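Local coordinates for alpha-rhamnosidase (Dictyoglomus thermophilum, PDB 6I60), which probably hydrolyses terminal non-reducing alpha-L-rhamnose residues from alpha-L-rhamnosides, acting as a glycoside hydrolase, at residues A564-A569 and F634-I639; W570-Y575 and K579-E584. One frame throughout, in Å; residues are numbered along the deposited sequence.

Interaction 1 of 2, residues A564-A569 and F634-I639; sequences AYITIA and FYHDVI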
loop_
_atom_site.group_PDB
_atom_site.type_symbol
_atom_site.label_atom_id
_atom_site.label_comp_id
_atom_site.label_asym_id
_atom_site.label_seq_id
_atom_site.Cartn_x
_atom_site.Cartn_y
_atom_site.Cartn_z
ATOM N N ALA A 564 -1.191 -7.227 -12.491
ATOM C CA ALA A 564 -1.450 -6.305 -11.393
ATOM C C ALA A 564 -2.226 -5.072 -11.836
ATOM O O ALA A 564 -2.841 -4.409 -10.994
ATOM C CB ALA A 564 -0.132 -5.880 -10.745
ATOM N N TYR A 565 -2.212 -4.749 -13.132
ATOM C CA TYR A 565 -2.943 -3.578 -13.607
ATOM C C TYR A 565 -4.448 -3.773 -13.459
ATOM O O TYR A 565 -5.131 -2.950 -12.841
ATOM C CB TYR A 565 -2.578 -3.284 -15.062
ATOM C CG TYR A 565 -2.923 -1.878 -15.508
ATOM C CD1 TYR A 565 -3.217 -0.887 -14.583
ATOM C CD2 TYR A 565 -2.953 -1.545 -16.857
ATOM C CE1 TYR A 565 -3.531 0.397 -14.986
ATOM C CE2 TYR A 565 -3.267 -0.264 -17.270
ATOM C CZ TYR A 565 -3.555 0.703 -16.330
ATOM O OH TYR A 565 -3.867 1.982 -16.733
ATOM N N ILE A 566 -4.982 -4.859 -14.017
ATOM C CA ILE A 566 -6.420 -5.089 -13.939
ATOM C C ILE A 566 -6.819 -5.648 -12.576
ATOM O O ILE A 566 -7.929 -5.385 -12.099
ATOM C CB ILE A 566 -6.879 -6.024 -15.069
ATOM C CG1 ILE A 566 -6.111 -7.339 -15.011
ATOM C CG2 ILE A 566 -6.675 -5.380 -16.421
ATOM C CD1 ILE A 566 -6.997 -8.536 -15.085
ATOM N N THR A 567 -5.941 -6.420 -11.933
ATOM C CA THR A 567 -6.297 -7.046 -10.663
ATOM C C THR A 567 -6.447 -6.006 -9.561
ATOM O O THR A 567 -7.467 -5.970 -8.862
ATOM C CB THR A 567 -5.249 -8.092 -10.276
ATOM O OG1 THR A 567 -5.338 -9.211 -11.167
ATOM C CG2 THR A 567 -5.466 -8.566 -8.847
ATOM N N ILE A 568 -5.439 -5.146 -9.392
ATOM C CA ILE A 568 -5.512 -4.121 -8.356
ATOM C C ILE A 568 -6.673 -3.174 -8.629
ATOM O O ILE A 568 -7.379 -2.751 -7.705
ATOM C CB ILE A 568 -4.171 -3.372 -8.251
ATOM C CG1 ILE A 568 -3.076 -4.319 -7.757
ATOM C CG2 ILE A 568 -4.292 -2.178 -7.320
ATOM C CD1 ILE A 568 -1.685 -3.728 -7.812
ATOM N N ALA A 569 -6.904 -2.843 -9.900
ATOM C CA ALA A 569 -8.036 -1.989 -10.241
ATOM C C ALA A 569 -9.359 -2.674 -9.919
ATOM O O ALA A 569 -10.285 -2.036 -9.406
ATOM C CB ALA A 569 -7.975 -1.595 -11.715
ATOM N N PHE A 634 -3.865 -15.370 -18.489
ATOM C CA PHE A 634 -4.474 -14.892 -19.726
ATOM C C PHE A 634 -5.989 -15.034 -19.666
ATOM O O PHE A 634 -6.725 -14.106 -20.020
ATOM C CB PHE A 634 -3.904 -15.655 -20.922
ATOM C CG PHE A 634 -4.395 -15.153 -22.250
ATOM C CD1 PHE A 634 -4.618 -13.801 -22.456
ATOM C CD2 PHE A 634 -4.631 -16.033 -23.293
ATOM C CE1 PHE A 634 -5.069 -13.336 -23.677
ATOM C CE2 PHE A 634 -5.082 -15.575 -24.518
ATOM C CZ PHE A 634 -5.301 -14.225 -24.710
ATOM N N TYR A 635 -6.471 -16.193 -19.216
ATOM C CA TYR A 635 -7.902 -16.361 -18.991
ATOM C C TYR A 635 -8.388 -15.435 -17.883
ATOM O O TYR A 635 -9.490 -14.879 -17.965
ATOM C CB TYR A 635 -8.205 -17.823 -18.655
ATOM C CG TYR A 635 -9.644 -18.104 -18.283
ATOM C CD1 TYR A 635 -10.582 -18.418 -19.254
ATOM C CD2 TYR A 635 -10.060 -18.069 -16.959
ATOM C CE1 TYR A 635 -11.897 -18.680 -18.918
ATOM C CE2 TYR A 635 -11.374 -18.326 -16.615
ATOM C CZ TYR A 635 -12.286 -18.635 -17.600
ATOM O OH TYR A 635 -13.595 -18.894 -17.269
ATOM N N HIS A 636 -7.571 -15.251 -16.842
ATOM C CA HIS A 636 -7.949 -14.368 -15.744
ATOM C C HIS A 636 -8.113 -12.930 -16.220
ATOM O O HIS A 636 -9.086 -12.255 -15.862
ATOM C CB HIS A 636 -6.907 -14.454 -14.627
ATOM C CG HIS A 636 -7.239 -13.638 -13.416
ATOM N ND1 HIS A 636 -7.045 -12.274 -13.362
ATOM C CD2 HIS A 636 -7.739 -13.996 -12.210
ATOM C CE1 HIS A 636 -7.420 -11.826 -12.177
ATOM N NE2 HIS A 636 -7.844 -12.850 -11.459
ATOM N N ASP A 637 -7.174 -12.445 -17.039
ATOM C CA ASP A 637 -7.231 -11.059 -17.487
ATOM C C ASP A 637 -8.403 -10.814 -18.427
ATOM O O ASP A 637 -8.987 -9.725 -18.416
ATOM C CB ASP A 637 -5.913 -10.668 -18.159
ATOM C CG ASP A 637 -4.780 -10.487 -17.161
ATOM O OD1 ASP A 637 -3.633 -10.230 -17.589
ATOM O OD2 ASP A 637 -5.038 -10.605 -15.945
ATOM N N VAL A 638 -8.764 -11.808 -19.234
ATOM C CA VAL A 638 -9.854 -11.637 -20.188
ATOM C C VAL A 638 -11.208 -11.760 -19.497
ATOM O O VAL A 638 -12.160 -11.049 -19.841
ATOM C CB VAL A 638 -9.699 -12.648 -21.341
ATOM C CG1 VAL A 638 -10.895 -12.599 -22.271
ATOM C CG2 VAL A 638 -8.416 -12.374 -22.112
ATOM N N ILE A 639 -11.318 -12.646 -18.504
ATOM C CA ILE A 639 -12.597 -12.849 -17.830
ATOM C C ILE A 639 -12.983 -11.612 -17.025
ATOM O O ILE A 639 -14.119 -11.130 -17.106
ATOM C CB ILE A 639 -12.544 -14.106 -16.943
ATOM C CG1 ILE A 639 -12.965 -15.334 -17.745
ATOM C CG2 ILE A 639 -13.458 -13.958 -15.733
ATOM C CD1 ILE A 639 -14.423 -15.314 -18.148
#

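Interaction 2 of 2, residues W570-Y575 and K579-E584; sequences WYLYQY and KYVLEE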
loop_
_atom_site.group_PDB
_atom_site.type_symbol
_atom_site.label_atom_id
_atom_site.label_comp_id
_atom_site.label_asym_id
_atom_site.label_seq_id
_atom_site.Cartn_x
_atom_site.Cartn_y
_atom_site.Cartn_z
ATOM N N TRP A 570 -9.464 -3.974 -10.208
ATOM C CA TRP A 570 -10.673 -4.710 -9.853
ATOM C C TRP A 570 -10.842 -4.805 -8.342
ATOM O O TRP A 570 -11.974 -4.828 -7.846
ATOM C CB TRP A 570 -10.645 -6.106 -10.475
ATOM C CG TRP A 570 -11.801 -6.966 -10.071
ATOM C CD1 TRP A 570 -11.809 -7.927 -9.103
ATOM C CD2 TRP A 570 -13.122 -6.943 -10.623
ATOM N NE1 TRP A 570 -13.053 -8.504 -9.017
ATOM C CE2 TRP A 570 -13.878 -7.918 -9.941
ATOM C CE3 TRP A 570 -13.740 -6.193 -11.629
ATOM C CZ2 TRP A 570 -15.218 -8.163 -10.232
ATOM C CZ3 TRP A 570 -15.072 -6.438 -11.917
ATOM C CH2 TRP A 570 -15.796 -7.414 -11.220
ATOM N N TYR A 571 -9.734 -4.860 -7.599
ATOM C CA TYR A 571 -9.819 -4.868 -6.143
ATOM C C TYR A 571 -10.391 -3.557 -5.620
ATOM O O TYR A 571 -11.177 -3.552 -4.664
ATOM C CB TYR A 571 -8.440 -5.132 -5.536
ATOM C CG TYR A 571 -8.060 -6.595 -5.469
ATOM C CD1 TYR A 571 -9.034 -7.587 -5.460
ATOM C CD2 TYR A 571 -6.727 -6.984 -5.415
ATOM C CE1 TYR A 571 -8.690 -8.924 -5.399
ATOM C CE2 TYR A 571 -6.375 -8.319 -5.356
ATOM C CZ TYR A 571 -7.360 -9.283 -5.347
ATOM O OH TYR A 571 -7.013 -10.613 -5.286
ATOM N N LEU A 572 -10.013 -2.436 -6.240
ATOM C CA LEU A 572 -10.515 -1.137 -5.804
ATOM C C LEU A 572 -12.021 -1.017 -6.007
ATOM O O LEU A 572 -12.691 -0.303 -5.252
ATOM C CB LEU A 572 -9.787 -0.020 -6.548
ATOM C CG LEU A 572 -8.299 0.120 -6.233
ATOM C CD1 LEU A 572 -7.726 1.366 -6.889
ATOM C CD2 LEU A 572 -8.075 0.148 -4.728
ATOM N N TYR A 573 -12.568 -1.701 -7.012
ATOM C CA TYR A 573 -14.013 -1.708 -7.201
ATOM C C TYR A 573 -14.694 -2.747 -6.320
ATOM O O TYR A 573 -15.834 -2.540 -5.892
ATOM C CB TYR A 573 -14.352 -1.957 -8.673
ATOM C CG TYR A 573 -15.821 -2.213 -8.919
ATOM C CD1 TYR A 573 -16.752 -1.189 -8.810
ATOM C CD2 TYR A 573 -16.280 -3.481 -9.250
ATOM C CE1 TYR A 573 -18.099 -1.417 -9.026
ATOM C CE2 TYR A 573 -17.625 -3.718 -9.471
ATOM C CZ TYR A 573 -18.530 -2.682 -9.356
ATOM O OH TYR A 573 -19.869 -2.908 -9.570
ATOM N N GLN A 574 -14.011 -3.856 -6.028
ATOM C CA GLN A 574 -14.631 -4.926 -5.251
ATOM C C GLN A 574 -14.767 -4.541 -3.782
ATOM O O GLN A 574 -15.818 -4.770 -3.171
ATOM C CB GLN A 574 -13.819 -6.214 -5.396
ATOM C CG GLN A 574 -14.269 -7.354 -4.492
ATOM C CD GLN A 574 -13.340 -8.560 -4.553
ATOM O OE1 GLN A 574 -12.123 -8.417 -4.680
ATOM N NE2 GLN A 574 -13.914 -9.757 -4.461
ATOM N N TYR A 575 -13.724 -3.950 -3.201
ATOM C CA TYR A 575 -13.696 -3.669 -1.771
ATOM C C TYR A 575 -14.028 -2.224 -1.426
ATOM O O TYR A 575 -14.206 -1.914 -0.243
ATOM C CB TYR A 575 -12.322 -4.030 -1.194
ATOM C CG TYR A 575 -12.121 -5.519 -1.012
ATOM C CD1 TYR A 575 -12.754 -6.203 0.018
ATOM C CD2 TYR A 575 -11.304 -6.240 -1.873
ATOM C CE1 TYR A 575 -12.576 -7.564 0.188
ATOM C CE2 TYR A 575 -11.120 -7.601 -1.711
ATOM C CZ TYR A 575 -11.759 -8.258 -0.680
ATOM O OH TYR A 575 -11.579 -9.611 -0.516
ATOM N N LYS A 579 -16.212 2.398 -9.157
ATOM C CA LYS A 579 -16.282 2.067 -10.575
ATOM C C LYS A 579 -15.580 3.096 -11.449
ATOM O O LYS A 579 -15.312 2.808 -12.621
ATOM C CB LYS A 579 -17.742 1.925 -11.013
ATOM C CG LYS A 579 -18.589 3.167 -10.774
ATOM C CD LYS A 579 -20.062 2.895 -11.052
ATOM C CE LYS A 579 -20.477 3.421 -12.419
ATOM N NZ LYS A 579 -21.670 2.704 -12.954
ATOM N N TYR A 580 -15.273 4.277 -10.911
ATOM C CA TYR A 580 -14.627 5.311 -11.711
ATOM C C TYR A 580 -13.190 4.943 -12.055
ATOM O O TYR A 580 -12.712 5.278 -13.145
ATOM C CB TYR A 580 -14.674 6.646 -10.970
ATOM C CG TYR A 580 -16.074 7.085 -10.613
ATOM C CD1 TYR A 580 -16.489 7.131 -9.289
ATOM C CD2 TYR A 580 -16.980 7.451 -11.598
ATOM C CE1 TYR A 580 -17.770 7.532 -8.957
ATOM C CE2 TYR A 580 -18.261 7.852 -11.276
ATOM C CZ TYR A 580 -18.651 7.892 -9.954
ATOM O OH TYR A 580 -19.927 8.292 -9.627
ATOM N N VAL A 581 -12.486 4.261 -11.147
ATOM C CA VAL A 581 -11.128 3.826 -11.447
ATOM C C VAL A 581 -11.121 2.742 -12.515
ATOM O O VAL A 581 -10.084 2.500 -13.143
ATOM C CB VAL A 581 -10.418 3.343 -10.168
ATOM C CG1 VAL A 581 -10.809 1.911 -9.843
ATOM C CG2 VAL A 581 -8.911 3.469 -10.322
ATOM N N LEU A 582 -12.259 2.086 -12.744
ATOM C CA LEU A 582 -12.348 1.107 -13.821
ATOM C C LEU A 582 -12.481 1.784 -15.179
ATOM O O LEU A 582 -11.900 1.320 -16.165
ATOM C CB LEU A 582 -13.521 0.158 -13.572
ATOM C CG LEU A 582 -13.358 -0.825 -12.410
ATOM C CD1 LEU A 582 -14.437 -1.895 -12.458
ATOM C CD2 LEU A 582 -11.974 -1.457 -12.422
ATOM N N GLU A 583 -13.237 2.884 -15.250
ATOM C CA GLU A 583 -13.359 3.619 -16.506
ATOM C C GLU A 583 -12.096 4.409 -16.822
ATOM O O GLU A 583 -11.724 4.538 -17.994
ATOM C CB GLU A 583 -14.563 4.561 -16.457
ATOM C CG GLU A 583 -15.768 4.011 -15.711
ATOM C CD GLU A 583 -16.878 5.038 -15.561
ATOM O OE1 GLU A 583 -18.045 4.633 -15.369
ATOM O OE2 GLU A 583 -16.580 6.250 -15.635
ATOM N N GLU A 584 -11.427 4.939 -15.797
ATOM C CA GLU A 584 -10.247 5.766 -16.020
ATOM C C GLU A 584 -9.099 4.972 -16.635
ATOM O O GLU A 584 -8.300 5.532 -17.396
ATOM C CB GLU A 584 -9.813 6.408 -14.702
ATOM C CG GLU A 584 -8.562 7.257 -14.790
ATOM C CD GLU A 584 -8.065 7.690 -13.428
ATOM O OE1 GLU A 584 -6.881 8.079 -13.321
ATOM O OE2 GLU A 584 -8.861 7.641 -12.464
#

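Interaction 1 of 2, residues A564-A569 and F634-I639
The imidazole of His636 reaches the facing helix at two points: the methyl CD1 of Ile566 lies at its edge, near the ring plane and 4.1 Å from ND1, while Thr567 OG1 approaches CE1 obliquely at 3.5 Å. His636 carries CG anti to the backbone N (chi1 -177°), which swings the ring toward helix 564-576, and the side chains of Thr567 and His636 cross at about a right angle. The second flat group, the carboxylate of Asp637, has its OD2 beside CD1 and CG1 of Ile566, with CG1 at 3.6 Å. Ile566 is the centre of the contact, its ethyl arm pointing at the second helix, with the CD1 methyl against both Asp637 and the edge of the His636 ring. The short helical segments run at 49° to each other, their axes 10.1 Å apart, in this part of the six-hairpin glycosidase domain. Helix 586-599 adds Phe589 against Ile566 and Tyr592 against Asp637. No hydrogen bond spans the two segments. The polar ends of Asp637 and Thr567 are instead served by Thr563: its OG1 bonds Asp637 OD2 and its carbonyl bonds Thr567 OG1. Across the segments the contact is van der Waals packing; the carboxylate-hydroxyl bond comes from Thr563, the residue just before the helix.

Interaction 2 of 2, residues W570-Y575 and K579-E584
Helix 564-576 and the short helix 580-584 form a helical (alpha-alpha) hairpin within the helical six-hairpin glycosidase domain. Over the paired segments the chain directions make an angle of 159°, nearly antiparallel, and the axes approach to 9.1 Å. The backbones come nearest beside the turn, where the CA atoms of Tyr573 and Lys579 are 5.5 Å apart; farther from it the CA of Leu572 is nearest that of Val581, and the CA of Trp570 nearest that of Leu582. No hydrogen bond joins the segments, so apolar packing closes the hairpin.

Leu582 supplies the largest share from its side. Its CD1 methyl sits 3.8 Å from Tyr573 CB and touches the ring oblique to its plane, the two side chains crossing at about a right angle. The same methyl looks obliquely toward the indole of Trp570, more loosely, while CD2 turns to the Trp570 backbone. Tyr573 also packs on its own helix, CD2 lying over one face of that indole, offset toward the rim. Beside this group, Val581 sets CG1 4.0 Å from Leu572 CB, and its CG2 meets the Leu572 CD1 methyl.

Other helices extend the packing: Leu531 of helix 524-535 touches both Leu572 and Val581, and Leu647 of helix 626-648 touches Trp570 and Tyr573, so helices 524-535 and 626-648 both pack against the hairpin.

At the turn, Tyr573 and Lys579 lie side by side and point the same way. With CG of Tyr573 anti to its backbone nitrogen (chi1 170°), the ring extends along the start of the second segment: the Lys579 backbone N stands at the ring edge, near its plane, 3.6 Å from Tyr573 CD1, and Lys579 CB packs 3.9 Å from CE1.

From the N terminus, helix 564-576 comes first and serves both interactions, its earlier half in interaction 1 and its later half in interaction 2. The chain turns straight back into helix 580-584, so interaction 2 closes a tight hairpin with three residues between its segments. The chain then continues through helix 586-599 into helix 626-648, where interaction 1 closes a longer loop of 64 intervening residues. Interaction 2 is therefore nested inside interaction 1. Their centres are 12 Å apart, and they touch: the carbonyl O of Ala569 packs 3.5 Å from Leu582 CD2. Together they tie helices 580-584 and 626-648 of the six-hairpin glycosidase domain to one shared helix, 564-576.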